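Local atomic coordinates of succinate-semialdehyde dehydrogenase (NAD(P)(+)) (Marinobacter aquaeolei, PDB entry 3RH9), a protein that probably oxidises succinate semialdehyde to succinate with a nicotinamide coenzyme, as a member of the aldehyde dehydrogenase family. Residues A261-F266 against V291-I296; L416-F421 against G438-N443. All blocks are in the same frame, centred on the assembly; numbering follows the deposited sequence.

How the contacts relate
Along the chain, contact 1 comes first: strand 262-265 runs out, helix 271-283 carries the chain back, and 291-296 closes a loop of 24 residues. Contact 2 opens later, 416-421 meeting 438-443 across 16 residues that include helix 425-434. The two loops are in series, neither nesting nor crossing, yet they converge in one sheet, where the centres of the two contacts lie about 8 Å apart. There the order 295-299, 262-265, 417-421, 439-442 makes strands 262-265 and 417-421 neighbours. The join is supported by probable hydrogen bonds from Ile264 N to Tyr419 O (2.7 Å) and between Tyr419 OH and Val291 O (2.8 Å). Together they tie two beta-alpha-beta units into four adjacent strands of one mixed sheet.

Contact 1 (A261-F266 against V291-I296); sequences APFIVF and VCANRI
Ala261 O receives two backbone donors from the facing chain, Asn294 N at 2.7 Å and Arg295 N at 2.9 Å. The first lies in the carbonyl plane and the second is tilted 20° from it, so one acceptor grips two successive backbone N-H groups of that chain. One step on, Phe263 N bonds to Arg295 O at 2.7 Å and nearly straight (170°), which sets the parallel register of Pro262 with Arg295 and Phe263 with Ile296. The close packing is on the Phe263 face, where Phe263 CB meets Ala293 CB at 3.5 Å and Ile296 CG1 at 4.2 Å. With CG anti to the backbone N (chi1 -177°), the Phe263 ring leads away from 291-296 and meets the ring of Phe421; Leu278 of helix 271-283 touches Phe263, Ala293 and Ile296. On the other face, Arg295 NH2 reaches Pro262 CG at 3.6 Å, coming at a slant; the same nitrogen donates to Asn260 O and Gly409 O, which pins the guanidinium there. The side chains at the far end are looser: those of Val291 and Cys292 come no nearer to 261-266 than 6.5 Å, although Ala261 CB packs against Cys292 O at 3.6 Å, and Val291, near the predicted active-site Glu256, is partly exposed. Parallel pairing across an intervening helix marks a beta-alpha-beta unit (262-265, 271-283, 295-299), consistent with the alpha/beta catalytic domain of aldehyde dehydrogenases.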
loop_
_atom_site.group_PDB
_atom_site.type_symbol
_atom_site.label_atom_id
_atom_site.label_comp_id
_atom_site.label_asym_id
_atom_site.label_seq_id
_atom_site.Cartn_x
_atom_site.Cartn_y
_atom_site.Cartn_z
ATOM N N ALA A 261 -0.463 -12.780 18.388
ATOM C CA ALA A 261 0.274 -11.923 19.312
ATOM C C ALA A 261 1.014 -12.678 20.420
ATOM O O ALA A 261 0.416 -13.468 21.152
ATOM C CB ALA A 261 -0.653 -10.852 19.908
ATOM N N PRO A 262 2.326 -12.424 20.543
ATOM C CA PRO A 262 3.164 -12.939 21.619
ATOM C C PRO A 262 3.175 -11.918 22.746
ATOM O O PRO A 262 3.424 -10.746 22.494
ATOM C CB PRO A 262 4.550 -12.992 20.983
ATOM C CG PRO A 262 4.435 -12.265 19.672
ATOM C CD PRO A 262 3.111 -11.604 19.614
ATOM N N PHE A 263 2.889 -12.359 23.966
ATOM C CA PHE A 263 2.886 -11.496 25.149
ATOM C C PHE A 263 4.010 -12.008 26.042
ATOM O O PHE A 263 3.894 -13.077 26.634
ATOM C CB PHE A 263 1.536 -11.619 25.838
ATOM C CG PHE A 263 1.359 -10.730 27.035
ATOM C CD1 PHE A 263 1.938 -11.052 28.256
ATOM C CD2 PHE A 263 0.549 -9.609 26.965
ATOM C CE1 PHE A 263 1.753 -10.239 29.371
ATOM C CE2 PHE A 263 0.361 -8.802 28.090
ATOM C CZ PHE A 263 0.963 -9.121 29.286
ATOM N N ILE A 264 5.105 -11.259 26.110
ATOM C CA ILE A 264 6.368 -11.772 26.639
ATOM C C ILE A 264 6.701 -11.214 28.018
ATOM O O ILE A 264 6.621 -10.005 28.224
ATOM C CB ILE A 264 7.526 -11.444 25.669
ATOM C CG1 ILE A 264 7.283 -12.104 24.309
ATOM C CG2 ILE A 264 8.848 -11.892 26.252
ATOM C CD1 ILE A 264 8.211 -11.624 23.247
ATOM N N VAL A 265 7.080 -12.086 28.953
ATOM C CA VAL A 265 7.359 -11.657 30.326
ATOM C C VAL A 265 8.733 -12.059 30.874
ATOM O O VAL A 265 8.968 -13.215 31.202
ATOM C CB VAL A 265 6.304 -12.193 31.302
ATOM C CG1 VAL A 265 6.589 -11.678 32.700
ATOM C CG2 VAL A 265 4.898 -11.810 30.851
ATOM N N PHE A 266 9.630 -11.096 31.015
ATOM C CA PHE A 266 10.961 -11.405 31.534
ATOM C C PHE A 266 11.021 -11.644 33.057
ATOM O O PHE A 266 10.122 -11.227 33.797
ATOM C CB PHE A 266 11.983 -10.365 31.061
ATOM C CG PHE A 266 12.420 -10.581 29.647
ATOM C CD1 PHE A 266 13.458 -11.438 29.356
ATOM C CD2 PHE A 266 11.754 -9.976 28.599
ATOM C CE1 PHE A 266 13.848 -11.656 28.051
ATOM C CE2 PHE A 266 12.142 -10.198 27.290
ATOM C CZ PHE A 266 13.191 -11.036 27.023
ATOM N N VAL A 291 -5.730 -8.370 18.707
ATOM C CA VAL A 291 -4.829 -7.689 19.614
ATOM C C VAL A 291 -4.669 -8.488 20.908
ATOM O O VAL A 291 -3.781 -8.222 21.707
ATOM C CB VAL A 291 -5.317 -6.254 19.869
ATOM C CG1 VAL A 291 -4.668 -5.664 21.091
ATOM C CG2 VAL A 291 -5.008 -5.423 18.663
ATOM N N CYS A 292 -5.514 -9.490 21.095
ATOM C CA CYS A 292 -5.427 -10.332 22.285
ATOM C C CYS A 292 -4.181 -11.195 22.299
ATOM O O CYS A 292 -3.808 -11.783 21.281
ATOM C CB CYS A 292 -6.664 -11.209 22.409
ATOM S SG CYS A 292 -8.069 -10.220 22.910
ATOM N N ALA A 293 -3.521 -11.265 23.448
ATOM C CA ALA A 293 -2.353 -12.125 23.554
ATOM C C ALA A 293 -2.798 -13.505 23.084
ATOM O O ALA A 293 -3.901 -13.943 23.410
ATOM C CB ALA A 293 -1.850 -12.173 24.981
ATOM N N ASN A 294 -1.969 -14.167 22.289
ATOM C CA ASN A 294 -2.294 -15.513 21.852
ATOM C C ASN A 294 -1.265 -16.507 22.377
ATOM O O ASN A 294 -1.595 -17.647 22.708
ATOM C CB ASN A 294 -2.412 -15.589 20.328
ATOM C CG ASN A 294 -2.997 -16.899 19.859
ATOM O OD1 ASN A 294 -2.327 -17.697 19.211
ATOM N ND2 ASN A 294 -4.235 -17.140 20.203
ATOM N N ARG A 295 -0.018 -16.057 22.460
ATOM C CA ARG A 295 1.066 -16.846 23.029
ATOM C C ARG A 295 1.680 -16.069 24.186
ATOM O O ARG A 295 2.164 -14.953 24.002
ATOM C CB ARG A 295 2.111 -17.145 21.957
ATOM C CG ARG A 295 1.661 -18.183 20.965
ATOM C CD ARG A 295 2.579 -18.253 19.793
ATOM N NE ARG A 295 2.689 -16.951 19.147
ATOM C CZ ARG A 295 3.751 -16.562 18.449
ATOM N NH1 ARG A 295 4.776 -17.388 18.324
ATOM N NH2 ARG A 295 3.798 -15.354 17.891
ATOM N N ILE A 296 1.629 -16.629 25.390
ATOM C CA ILE A 296 2.222 -15.958 26.545
ATOM C C ILE A 296 3.561 -16.594 26.860
ATOM O O ILE A 296 3.629 -17.713 27.350
ATOM C CB ILE A 296 1.313 -15.988 27.795
ATOM C CG1 ILE A 296 0.064 -15.121 27.606
ATOM C CG2 ILE A 296 2.063 -15.479 28.995
ATOM C CD1 ILE A 296 -0.949 -15.707 26.696
#

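Contact 2 (L416-F421 against G438-N443); sequences LASYVF and GHVGWN
Backbone bonds between Leu416-Val420 and His439-Asn443 form a parallel ladder, its strand axes 4.3 Å apart at closest and 20° from strict alignment. His439 N donates to Leu416 O, Gly441 N to Ser418 O (2.8 Å), Val420 N to Gly441 O (2.8 Å) and Asn443 N to Val420 O; Ser418 N to His439 O is weak, bent to 120°. A side-chain bond reinforces that rung: Ser418 OG, set between its backbone N and carbonyl carbon (chi1 49°), also donates to His439 O at 3.0 Å. Among the rings, Phe421 offers a face to Asn443 CA, a CH-pi contact 3.8 Å from the centroid; it also meets the Phe263 ring and packs on Ala274 and Asn277 of helix 271-283. Replacing Phe421 by an alanine would probably leave Asn443 CA without its ring cover and open a gap between Phe263 and that helix. Tyr419 and His439 meet obliquely, Tyr419 CE1 lying 4.0 Å from His439 CE1, near the imidazole plane, while Tyr419 CD1 rests 3.7 Å from the CA of Gly441, which has no side chain. The apolar contribution is Val420 CG1 against Val440 CG1 at 4.2 Å. Helix 425-434 covers the face carrying Val420 and Trp442, while helix 271-283 touches Tyr419 and Phe421; strand 262-265 pairs with 417-421, and beyond 439-442 the second subunit contributes backbone bonds and its Arg482, a cation-pi partner of Trp442.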
loop_
_atom_site.group_PDB
_atom_site.type_symbol
_atom_site.label_atom_id
_atom_site.label_comp_id
_atom_site.label_asym_id
_atom_site.label_seq_id
_atom_site.Cartn_x
_atom_site.Cartn_y
_atom_site.Cartn_z
ATOM N N LEU A 416 0.987 -8.532 13.640
ATOM C CA LEU A 416 0.086 -7.496 14.096
ATOM C C LEU A 416 0.558 -6.963 15.448
ATOM O O LEU A 416 1.405 -6.076 15.492
ATOM C CB LEU A 416 -1.359 -7.993 14.139
ATOM C CG LEU A 416 -2.488 -6.956 14.170
ATOM C CD1 LEU A 416 -2.182 -5.772 13.253
ATOM C CD2 LEU A 416 -3.849 -7.587 13.812
ATOM N N ALA A 417 0.042 -7.498 16.551
ATOM C CA ALA A 417 0.425 -6.977 17.863
ATOM C C ALA A 417 1.369 -7.895 18.661
ATOM O O ALA A 417 1.509 -9.073 18.365
ATOM C CB ALA A 417 -0.801 -6.619 18.672
ATOM N N SER A 418 2.022 -7.317 19.663
ATOM C CA SER A 418 2.985 -8.019 20.506
ATOM C C SER A 418 3.240 -7.219 21.787
ATOM O O SER A 418 2.974 -6.022 21.842
ATOM C CB SER A 418 4.297 -8.259 19.762
ATOM O OG SER A 418 4.754 -7.077 19.137
ATOM N N TYR A 419 3.731 -7.873 22.833
ATOM C CA TYR A 419 3.899 -7.182 24.110
ATOM C C TYR A 419 5.088 -7.721 24.856
ATOM O O TYR A 419 5.340 -8.928 24.849
ATOM C CB TYR A 419 2.653 -7.341 24.969
ATOM C CG TYR A 419 1.402 -7.018 24.224
ATOM C CD1 TYR A 419 0.903 -5.720 24.196
ATOM C CD2 TYR A 419 0.721 -8.004 23.521
ATOM C CE1 TYR A 419 -0.245 -5.416 23.496
ATOM C CE2 TYR A 419 -0.426 -7.702 22.814
ATOM C CZ TYR A 419 -0.896 -6.411 22.813
ATOM O OH TYR A 419 -2.033 -6.126 22.129
ATOM N N VAL A 420 5.820 -6.828 25.507
ATOM C CA VAL A 420 6.981 -7.254 26.263
ATOM C C VAL A 420 7.064 -6.534 27.602
ATOM O O VAL A 420 6.927 -5.307 27.673
ATOM C CB VAL A 420 8.268 -7.035 25.464
ATOM C CG1 VAL A 420 8.472 -5.547 25.184
ATOM C CG2 VAL A 420 9.457 -7.648 26.199
ATOM N N PHE A 421 7.269 -7.311 28.665
ATOM C CA PHE A 421 7.439 -6.760 30.004
ATOM C C PHE A 421 8.822 -7.063 30.509
ATOM O O PHE A 421 9.270 -8.200 30.450
ATOM C CB PHE A 421 6.405 -7.320 30.970
ATOM C CG PHE A 421 5.021 -6.805 30.734
ATOM C CD1 PHE A 421 4.307 -7.185 29.611
ATOM C CD2 PHE A 421 4.430 -5.935 31.632
ATOM C CE1 PHE A 421 3.033 -6.709 29.398
ATOM C CE2 PHE A 421 3.149 -5.462 31.420
ATOM C CZ PHE A 421 2.453 -5.848 30.305
ATOM N N GLY A 438 3.476 -4.755 14.065
ATOM C CA GLY A 438 3.107 -3.373 13.873
ATOM C C GLY A 438 2.896 -2.675 15.187
ATOM O O GLY A 438 2.972 -1.461 15.257
ATOM N N HIS A 439 2.629 -3.441 16.233
ATOM C CA HIS A 439 2.299 -2.864 17.531
ATOM C C HIS A 439 2.991 -3.669 18.631
ATOM O O HIS A 439 2.808 -4.882 18.729
ATOM C CB HIS A 439 0.775 -2.822 17.731
ATOM C CG HIS A 439 0.332 -2.202 19.029
ATOM N ND1 HIS A 439 0.239 -2.917 20.208
ATOM C CD2 HIS A 439 -0.090 -0.947 19.321
ATOM C CE1 HIS A 439 -0.196 -2.126 21.171
ATOM N NE2 HIS A 439 -0.406 -0.925 20.661
ATOM N N VAL A 440 3.807 -2.986 19.428
ATOM C CA VAL A 440 4.496 -3.603 20.563
ATOM C C VAL A 440 4.234 -2.827 21.854
ATOM O O VAL A 440 4.658 -1.681 22.011
ATOM C CB VAL A 440 6.035 -3.671 20.377
ATOM C CG1 VAL A 440 6.669 -4.425 21.540
ATOM C CG2 VAL A 440 6.410 -4.303 19.050
ATOM N N GLY A 441 3.529 -3.465 22.778
ATOM C CA GLY A 441 3.350 -2.909 24.098
ATOM C C GLY A 441 4.638 -3.023 24.885
ATOM O O GLY A 441 5.226 -4.101 24.996
ATOM N N TRP A 442 5.082 -1.887 25.408
ATOM C CA TRP A 442 6.194 -1.842 26.333
ATOM C C TRP A 442 5.653 -1.727 27.774
ATOM O O TRP A 442 5.101 -0.705 28.168
ATOM C CB TRP A 442 7.095 -0.667 25.964
ATOM C CG TRP A 442 8.353 -0.592 26.746
ATOM C CD1 TRP A 442 8.684 -1.337 27.840
ATOM C CD2 TRP A 442 9.445 0.311 26.528
ATOM N NE1 TRP A 442 9.925 -0.971 28.307
ATOM C CE2 TRP A 442 10.414 0.044 27.522
ATOM C CE3 TRP A 442 9.702 1.316 25.584
ATOM C CZ2 TRP A 442 11.624 0.743 27.599
ATOM C CZ3 TRP A 442 10.901 2.015 25.663
ATOM C CH2 TRP A 442 11.847 1.725 26.663
ATOM N N ASN A 443 5.804 -2.792 28.553
ATOM C CA ASN A 443 5.217 -2.878 29.897
ATOM C C ASN A 443 3.766 -2.407 29.943
ATOM O O ASN A 443 3.319 -1.838 30.939
ATOM C CB ASN A 443 6.071 -2.165 30.959
ATOM C CG ASN A 443 7.333 -2.960 31.339
ATOM O OD1 ASN A 443 8.436 -2.409 31.366
ATOM N ND2 ASN A 443 7.173 -4.254 31.619
#